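Local coordinates for AT5G66160 protein (Arabidopsis thaliana, PDB 7BVW), which probably sorts proteins to the storage vacuole as a membrane receptor, and carries in this RING-H2 domain a zinc-binding E3 ubiquitin ligase module, at residues 51-56 against 69-74; 29-34 against 55-60. All blocks are in the same frame, centred on the assembly; numbering follows the deposited sequence.

Contact 1. Residues 51-56 against 69-74; sequences HAFHLN and CPVCKH. With ZN (zinc ion), chain D; ZN (zinc ion), chain C.
His51 meets Cys69 and Cys72 through a shared zinc ion, one of the two structural metal sites of the cross-braced RING-H2 fold. The imidazole of His51 binds the metal through ND1 at 2.0 Å, and SG of Cys69 and SG of Cys72 each lie 2.3 Å from the zinc; Cys49 supplies the fourth ligand. Because CG of His51 sits anti to the carbonyl carbon (chi1 -64°), the ring swings out from the loop just ahead of strand 52-54 to the loop that follows helix 55-65. Cys72 SG stands at the edge of this ring, in its plane, whereas Cys69 SG approaches obliquely. One face of the same ring carries Val71, whose CG1 makes a CH-pi contact 4.1 Å from the His51 ring centroid and only 13° off its normal. The other methyl of Val71 turns to Phe53: CG2 reaches CE2 of Phe53 at 3.6 Å, at the ring edge. Pro70 CG comes to CZ of Phe53 at 3.8 Å, and Cys69 SG faces the edge of that ring in a sulfur-aromatic contact. His51, just before the strand, and Phe53, on it, both turn toward the loop, so the metal site runs on into the apolar core. Farther out, Leu47, Ile33 and Ile58 pack on Phe53, while Trp61 and Ile58 touch Pro70, tying the loop to the helix. His54 binds the second zinc ion through ND1, and its NE2 is hydrogen-bonded to Glu42, which probably fixes the turn of the ring. The zinc loop also braces its own sulfur: Cys69 SG accepts a hydrogen bond from Val71 N at 3.3 Å and an almost straight one, 173°, from Cys72 N.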
loop_
_atom_site.group_PDB
_atom_site.type_symbol
_atom_site.label_atom_id
_atom_site.label_comp_id
_atom_site.label_asym_id
_atom_site.label_seq_id
_atom_site.Cartn_x
_atom_site.Cartn_y
_atom_site.Cartn_z
ATOM N N HIS A 51 -2.008 -7.081 -1.081
ATOM C CA HIS A 51 -2.731 -6.003 -1.746
ATOM C C HIS A 51 -1.793 -4.830 -1.988
ATOM O O HIS A 51 -1.018 -4.451 -1.103
ATOM C CB HIS A 51 -3.934 -5.542 -0.920
ATOM C CG HIS A 51 -4.985 -6.592 -0.747
ATOM N ND1 HIS A 51 -5.310 -7.123 0.482
ATOM C CD2 HIS A 51 -5.784 -7.214 -1.647
ATOM C CE1 HIS A 51 -6.266 -8.022 0.334
ATOM N NE2 HIS A 51 -6.571 -8.096 -0.950
ATOM N N ALA A 52 -1.868 -4.257 -3.186
ATOM C CA ALA A 52 -1.007 -3.153 -3.577
ATOM C C ALA A 52 -1.822 -1.880 -3.765
ATOM O O ALA A 52 -3.019 -1.915 -4.062
ATOM C CB ALA A 52 -0.241 -3.482 -4.861
ATOM N N PHE A 53 -1.149 -0.747 -3.579
ATOM C CA PHE A 53 -1.792 0.553 -3.688
ATOM C C PHE A 53 -0.806 1.547 -4.278
ATOM O O PHE A 53 0.394 1.279 -4.372
ATOM C CB PHE A 53 -2.274 1.069 -2.324
ATOM C CG PHE A 53 -3.101 0.084 -1.549
ATOM C CD1 PHE A 53 -2.498 -0.857 -0.730
ATOM C CD2 PHE A 53 -4.482 0.114 -1.621
ATOM C CE1 PHE A 53 -3.259 -1.761 -0.013
ATOM C CE2 PHE A 53 -5.245 -0.788 -0.904
ATOM C CZ PHE A 53 -4.633 -1.726 -0.097
ATOM N N HIS A 54 -1.327 2.707 -4.671
ATOM C CA HIS A 54 -0.478 3.871 -4.872
ATOM C C HIS A 54 0.360 4.098 -3.620
ATOM O O HIS A 54 -0.154 4.036 -2.499
ATOM C CB HIS A 54 -1.331 5.111 -5.172
ATOM C CG HIS A 54 -1.804 5.202 -6.589
ATOM N ND1 HIS A 54 -3.077 5.613 -6.923
ATOM C CD2 HIS A 54 -1.168 4.957 -7.758
ATOM C CE1 HIS A 54 -3.208 5.606 -8.238
ATOM N NE2 HIS A 54 -2.063 5.211 -8.768
ATOM N N LEU A 55 1.659 4.337 -3.816
ATOM C CA LEU A 55 2.555 4.539 -2.681
ATOM C C LEU A 55 2.076 5.688 -1.799
ATOM O O LEU A 55 2.006 5.556 -0.572
ATOM C CB LEU A 55 3.979 4.789 -3.178
ATOM C CG LEU A 55 5.068 5.019 -2.125
ATOM C CD1 LEU A 55 6.355 4.352 -2.573
ATOM C CD2 LEU A 55 5.308 6.508 -1.867
ATOM N N ASN A 56 1.723 6.822 -2.411
ATOM C CA ASN A 56 1.262 7.971 -1.637
ATOM C C ASN A 56 -0.060 7.682 -0.937
ATOM O O ASN A 56 -0.313 8.195 0.160
ATOM C CB ASN A 56 1.125 9.194 -2.543
ATOM C CG ASN A 56 2.450 9.867 -2.810
ATOM O OD1 ASN A 56 3.391 9.741 -2.029
ATOM N ND2 ASN A 56 2.528 10.601 -3.913
ATOM N N CYS A 69 -4.651 -3.047 6.544
ATOM C CA CYS A 69 -4.925 -2.914 5.119
ATOM C C CYS A 69 -6.347 -2.397 4.915
ATOM O O CYS A 69 -7.293 -2.962 5.466
ATOM C CB CYS A 69 -4.750 -4.262 4.422
ATOM S SG CYS A 69 -5.321 -4.277 2.709
ATOM N N PRO A 70 -6.538 -1.323 4.131
ATOM C CA PRO A 70 -7.896 -0.793 3.928
ATOM C C PRO A 70 -8.798 -1.678 3.077
ATOM O O PRO A 70 -9.976 -1.341 2.903
ATOM C CB PRO A 70 -7.637 0.555 3.237
ATOM C CG PRO A 70 -6.308 0.391 2.582
ATOM C CD PRO A 70 -5.509 -0.500 3.482
ATOM N N VAL A 71 -8.301 -2.798 2.548
ATOM C CA VAL A 71 -9.121 -3.685 1.727
ATOM C C VAL A 71 -9.569 -4.887 2.548
ATOM O O VAL A 71 -10.769 -5.166 2.653
ATOM C CB VAL A 71 -8.364 -4.136 0.467
ATOM C CG1 VAL A 71 -9.187 -5.158 -0.304
ATOM C CG2 VAL A 71 -8.033 -2.934 -0.406
ATOM N N CYS A 72 -8.613 -5.607 3.136
ATOM C CA CYS A 72 -8.909 -6.833 3.865
ATOM C C CYS A 72 -8.748 -6.691 5.374
ATOM O O CYS A 72 -8.979 -7.666 6.099
ATOM C CB CYS A 72 -8.022 -7.977 3.359
ATOM S SG CYS A 72 -6.291 -7.870 3.860
ATOM N N LYS A 73 -8.354 -5.511 5.859
ATOM C CA LYS A 73 -8.250 -5.205 7.288
ATOM C C LYS A 73 -7.220 -6.071 8.008
ATOM O O LYS A 73 -7.293 -6.241 9.229
ATOM C CB LYS A 73 -9.615 -5.307 7.981
ATOM C CG LYS A 73 -10.585 -4.200 7.577
ATOM N N HIS A 74 -6.251 -6.616 7.277
ATOM C CA HIS A 74 -5.136 -7.314 7.903
ATOM C C HIS A 74 -4.343 -6.345 8.770
ATOM O O HIS A 74 -3.802 -5.354 8.274
ATOM C CB HIS A 74 -4.239 -7.937 6.835
ATOM C CG HIS A 74 -2.881 -8.326 7.334
ATOM N ND1 HIS A 74 -2.624 -9.545 7.922
ATOM C CD2 HIS A 74 -1.705 -7.654 7.329
ATOM C CE1 HIS A 74 -1.347 -9.609 8.256
ATOM N NE2 HIS A 74 -0.767 -8.475 7.909
HETATM ZN ZN ZN D . -5.014 -6.570 2.406
HETATM ZN ZN ZN C . -4.399 5.628 -5.066
#

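Contact 2. Residues 29-34 against 55-60; sequences ETCAIC and LNCIDS. With ZN (zinc ion), chain C; ZN (zinc ion), chain E.
Cys31 and Cys34 of the loop 29-34 and Cys57 in the first turn of helix 55-65 hold one zinc ion of the RING-H2 domain. Metal coordination dominates: SG of Cys31, of Cys34 and of Cys57 each lie 2.4 Å from the zinc, and His54, just before the helix, completes the site of three cysteines and one histidine. Cys31 SG extends anti to its own N (chi1 176°), whereas that of Cys34 lies between N and the carbonyl carbon (chi1 68°), and these two settings bring both thiolates of the CxxC loop onto one metal. The sulfurs also pack against carbon: Cys34 CB is 3.9 Å from Cys57 SG, and Cys31 SG lies 4.0 Å from Cys57 CB.

Apolar contacts come from Ile33, between the two loop cysteines. Its CG2 branch rests on Cys57 CB at 3.7 Å, while the extended CG1 arm carries CD1 over the helix backbone to meet Ile58 CD1 at 3.9 Å. Pro70 also touches Ile33. Cut back to an alanine, this side chain would lose CG2 and the CG1-CD1 arm, which is likely to leave a gap between Cys57 CB and Ile58 CD1.

Among polar interactions, the N-H of Ile33 makes a weak hydrogen bond to Cys31 SG. At the N-terminal end of the segment, Glu29 binds a separate zinc ion together with His24, OE1 of Glu29 at 2.0 Å and OE2 more loosely at 2.7 Å.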
loop_
_atom_site.group_PDB
_atom_site.type_symbol
_atom_site.label_atom_id
_atom_site.label_comp_id
_atom_site.label_asym_id
_atom_site.label_seq_id
_atom_site.Cartn_x
_atom_site.Cartn_y
_atom_site.Cartn_z
ATOM N N GLU A 29 -5.472 -3.491 -11.437
ATOM C CA GLU A 29 -5.809 -2.388 -12.328
ATOM C C GLU A 29 -6.047 -1.066 -11.613
ATOM O O GLU A 29 -5.806 -0.009 -12.204
ATOM C CB GLU A 29 -7.062 -2.736 -13.142
ATOM C CG GLU A 29 -7.033 -4.117 -13.781
ATOM C CD GLU A 29 -6.044 -4.208 -14.920
ATOM O OE1 GLU A 29 -5.754 -3.160 -15.535
ATOM O OE2 GLU A 29 -5.550 -5.322 -15.200
ATOM N N THR A 30 -6.512 -1.089 -10.365
ATOM C CA THR A 30 -7.022 0.115 -9.728
ATOM C C THR A 30 -6.585 0.179 -8.272
ATOM O O THR A 30 -6.530 -0.845 -7.586
ATOM C CB THR A 30 -8.556 0.162 -9.816
ATOM O OG1 THR A 30 -8.962 -0.047 -11.175
ATOM C CG2 THR A 30 -9.093 1.503 -9.341
ATOM N N CYS A 31 -6.273 1.386 -7.810
ATOM C CA CYS A 31 -5.995 1.627 -6.399
ATOM C C CYS A 31 -7.313 1.775 -5.645
ATOM O O CYS A 31 -8.129 2.640 -5.978
ATOM C CB CYS A 31 -5.134 2.875 -6.230
ATOM S SG CYS A 31 -4.817 3.318 -4.514
ATOM N N ALA A 32 -7.516 0.938 -4.625
ATOM C CA ALA A 32 -8.769 0.959 -3.875
ATOM C C ALA A 32 -8.912 2.198 -3.002
ATOM O O ALA A 32 -10.029 2.523 -2.587
ATOM C CB ALA A 32 -8.883 -0.296 -3.009
ATOM N N ILE A 33 -7.813 2.898 -2.717
ATOM C CA ILE A 33 -7.869 4.037 -1.805
ATOM C C ILE A 33 -8.375 5.286 -2.517
ATOM O O ILE A 33 -9.135 6.075 -1.943
ATOM C CB ILE A 33 -6.485 4.258 -1.165
ATOM C CG1 ILE A 33 -6.118 3.063 -0.279
ATOM C CG2 ILE A 33 -6.457 5.544 -0.359
ATOM C CD1 ILE A 33 -4.814 3.230 0.469
ATOM N N CYS A 34 -7.976 5.488 -3.774
ATOM C CA CYS A 34 -8.386 6.662 -4.532
ATOM C C CYS A 34 -9.284 6.339 -5.719
ATOM O O CYS A 34 -9.812 7.269 -6.339
ATOM C CB CYS A 34 -7.155 7.437 -5.027
ATOM S SG CYS A 34 -6.189 6.583 -6.288
ATOM N N LEU A 55 1.659 4.337 -3.816
ATOM C CA LEU A 55 2.555 4.539 -2.681
ATOM C C LEU A 55 2.076 5.688 -1.799
ATOM O O LEU A 55 2.006 5.556 -0.572
ATOM C CB LEU A 55 3.979 4.789 -3.178
ATOM C CG LEU A 55 5.068 5.019 -2.125
ATOM C CD1 LEU A 55 6.355 4.352 -2.573
ATOM C CD2 LEU A 55 5.308 6.508 -1.867
ATOM N N ASN A 56 1.723 6.822 -2.411
ATOM C CA ASN A 56 1.262 7.971 -1.637
ATOM C C ASN A 56 -0.060 7.682 -0.937
ATOM O O ASN A 56 -0.313 8.195 0.160
ATOM C CB ASN A 56 1.125 9.194 -2.543
ATOM C CG ASN A 56 2.450 9.867 -2.810
ATOM O OD1 ASN A 56 3.391 9.741 -2.029
ATOM N ND2 ASN A 56 2.528 10.601 -3.913
ATOM N N CYS A 57 -0.920 6.869 -1.553
ATOM C CA CYS A 57 -2.231 6.602 -0.968
ATOM C C CYS A 57 -2.115 5.747 0.289
ATOM O O CYS A 57 -2.692 6.079 1.331
ATOM C CB CYS A 57 -3.136 5.928 -1.998
ATOM S SG CYS A 57 -3.690 7.031 -3.310
ATOM N N ILE A 58 -1.370 4.642 0.214
ATOM C CA ILE A 58 -1.273 3.743 1.360
ATOM C C ILE A 58 -0.412 4.355 2.460
ATOM O O ILE A 58 -0.663 4.121 3.651
ATOM C CB ILE A 58 -0.748 2.361 0.918
ATOM C CG1 ILE A 58 -0.850 1.352 2.066
ATOM C CG2 ILE A 58 0.686 2.455 0.400
ATOM C CD1 ILE A 58 -2.275 1.135 2.547
ATOM N N ASP A 59 0.601 5.147 2.093
ATOM C CA ASP A 59 1.397 5.843 3.099
ATOM C C ASP A 59 0.523 6.776 3.927
ATOM O O ASP A 59 0.634 6.825 5.158
ATOM C CB ASP A 59 2.531 6.621 2.433
ATOM C CG ASP A 59 3.663 5.725 1.975
ATOM O OD1 ASP A 59 3.531 4.487 2.086
ATOM O OD2 ASP A 59 4.692 6.261 1.509
ATOM N N SER A 60 -0.365 7.514 3.262
ATOM C CA SER A 60 -1.281 8.400 3.970
ATOM C C SER A 60 -2.197 7.612 4.895
ATOM O O SER A 60 -2.435 8.013 6.040
ATOM C CB SER A 60 -2.100 9.208 2.963
ATOM O OG SER A 60 -3.270 9.732 3.566
HETATM ZN ZN ZN C . -4.399 5.628 -5.066
HETATM ZN ZN ZN E . -4.856 -3.748 -17.229
#

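How the contacts relate
Contacts 1 and 2 centre on different zinc ions in the interleaved ligand order of a RING: His51 serves the metal of contact 1, while His54, three residues later at the end of strand 52-54, completes that of contact 2. Contact 1 mixes buried Phe53 and Cys69 with exposed Val71 and Cys72, whereas no touching residue of contact 2 is fully exposed. Helix 55-65 supplies a ligand from its first turn in contact 2, and its following loop two in contact 1. Contact 1 sets the His51 and Phe53 rings and the Val71 methyls beside its metal; contact 2 has aliphatic packing. The two adjoin through the apolar core. Segment 29-34 also reaches a third zinc.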